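Local coordinates for protein ochratoxinase (Aspergillus niger, PDB 4C65) that hydrolyses the mycotoxin ochratoxin A to ochratoxin alpha and L-phenylalanine, acting as a zinc-dependent carboxypeptidase that forms a homooctamer, at residues 59-64 with 389-394. Sequence-based numbering, arbitrary orientation.
Sequences PVLMPG and ADVIAL
Met62 and Ile392 face each other as a hydrogen-bonded pair where the first part of strand 60-67 runs antiparallel to strand 391-394. Met62 N bonds to Ile392 O at 3.0 Å, and Ile392 N returns the bond to Met62 O at 2.9 Å. Both bonds run close to the carbonyl directions. The two side chains lie side by side on one face of the sheet, with Met62 CG 3.6 Å from Ile392 CG1. Met62 CG and Ile392 CG1 both stand between the backbone N and the carbonyl carbon (chi1 61° and 62°). The Met62 side chain crosses that of Leu394 obliquely, with SD 3.9 Å from Leu394 CD1. Val60 shares this face and meets Leu394 CB to CB. On the other face Leu61 CD1 reaches 3.5 Å to Val391 CG1 and also touches Ala393 CB. This middle part is buried and tightly packed. The Gly64 end is closed and buried too. Gly64 N gives a nearly straight bond of 2.9 Å to Asp390 O, but approaches from above the carbonyl plane. The Asp390 carboxylate turns to another partner, and its OD1 accepts from Gly417 N.

The pairing slackens toward Pro59, the exposed residue of the contact. There Val60 N makes only a weak bond to Leu394 O, 3.3 Å long and bent to 134° at the hydrogen. The Pro59 ring merely rests by its CD against the same oxygen.

The pairing joins chain parts some 325 residues apart in this two-domain amidohydrolase. It brings a late strand against an early one in a mixed sheet, away from the zinc-binding residues. Strand 411-416 continues the sheet beyond 391-394. Strand 7-15 pairs in parallel with 60-67, and Leu61 bonds through its backbone to Leu14 and Ile16. Phe405, from a loop, touches Met62 and Leu394.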
# COMPACT_ATOMS: atom_id res chain seq x y z
N PRO A 59 20.22 30.51 -51.84
CA PRO A 59 21.68 30.66 -51.88
C PRO A 59 22.42 29.46 -51.33
O PRO A 59 23.41 29.05 -51.91
CB PRO A 59 21.95 31.90 -51.00
CG PRO A 59 20.62 32.57 -50.81
CD PRO A 59 19.57 31.50 -50.97
N VAL A 60 21.92 28.90 -50.23
CA VAL A 60 22.60 27.80 -49.56
C VAL A 60 21.62 26.72 -49.14
O VAL A 60 20.59 27.01 -48.54
CB VAL A 60 23.37 28.28 -48.30
CG1 VAL A 60 24.03 27.12 -47.58
CG2 VAL A 60 24.41 29.31 -48.70
N LEU A 61 21.97 25.47 -49.42
CA LEU A 61 21.18 24.33 -49.02
C LEU A 61 22.04 23.32 -48.27
O LEU A 61 23.21 23.09 -48.62
CB LEU A 61 20.57 23.66 -50.25
CG LEU A 61 19.34 22.80 -50.02
CD1 LEU A 61 18.11 23.64 -49.73
CD2 LEU A 61 19.10 21.91 -51.24
N MET A 62 21.46 22.71 -47.24
CA MET A 62 22.16 21.73 -46.41
C MET A 62 21.18 20.80 -45.72
O MET A 62 19.96 21.04 -45.76
CB MET A 62 23.04 22.45 -45.39
CG MET A 62 22.30 23.34 -44.40
SD MET A 62 23.40 24.00 -43.11
CE MET A 62 23.58 22.55 -42.06
N PRO A 63 21.68 19.75 -45.08
CA PRO A 63 20.77 18.91 -44.30
C PRO A 63 20.20 19.63 -43.10
O PRO A 63 20.83 20.53 -42.55
CB PRO A 63 21.66 17.75 -43.80
CG PRO A 63 22.91 17.84 -44.59
CD PRO A 63 23.06 19.28 -44.96
N GLY A 64 18.99 19.24 -42.71
CA GLY A 64 18.43 19.71 -41.44
C GLY A 64 19.36 19.36 -40.27
O GLY A 64 20.01 18.31 -40.28
N ALA A 389 14.21 13.49 -46.69
CA ALA A 389 14.17 14.89 -47.12
C ALA A 389 14.00 15.84 -45.94
O ALA A 389 12.98 16.49 -45.81
CB ALA A 389 13.07 15.09 -48.15
N ASP A 390 15.02 15.87 -45.09
CA ASP A 390 15.15 16.85 -44.01
C ASP A 390 16.21 17.86 -44.48
O ASP A 390 17.41 17.54 -44.52
CB ASP A 390 15.61 16.18 -42.72
CG ASP A 390 14.56 15.28 -42.11
OD1 ASP A 390 13.52 15.03 -42.78
OD2 ASP A 390 14.74 14.85 -40.96
N VAL A 391 15.76 19.03 -44.92
CA VAL A 391 16.58 19.92 -45.73
C VAL A 391 16.29 21.32 -45.30
O VAL A 391 15.13 21.68 -45.09
CB VAL A 391 16.26 19.76 -47.25
CG1 VAL A 391 17.16 20.64 -48.11
CG2 VAL A 391 16.39 18.31 -47.69
N ILE A 392 17.34 22.12 -45.14
CA ILE A 392 17.13 23.53 -44.82
C ILE A 392 17.88 24.45 -45.78
O ILE A 392 18.94 24.09 -46.32
CB ILE A 392 17.50 23.86 -43.36
CG1 ILE A 392 18.98 23.60 -43.07
CG2 ILE A 392 16.62 23.06 -42.41
CD1 ILE A 392 19.46 24.14 -41.73
N ALA A 393 17.31 25.62 -45.99
CA ALA A 393 17.93 26.63 -46.82
C ALA A 393 18.33 27.81 -45.98
O ALA A 393 17.62 28.20 -45.05
CB ALA A 393 16.99 27.08 -47.93
N LEU A 394 19.47 28.39 -46.33
CA LEU A 394 20.00 29.55 -45.65
C LEU A 394 20.23 30.70 -46.59
O LEU A 394 20.46 30.50 -47.79
CB LEU A 394 21.33 29.20 -44.98
CG LEU A 394 21.28 28.54 -43.62
CD1 LEU A 394 21.14 27.06 -43.77
CD2 LEU A 394 22.51 28.83 -42.79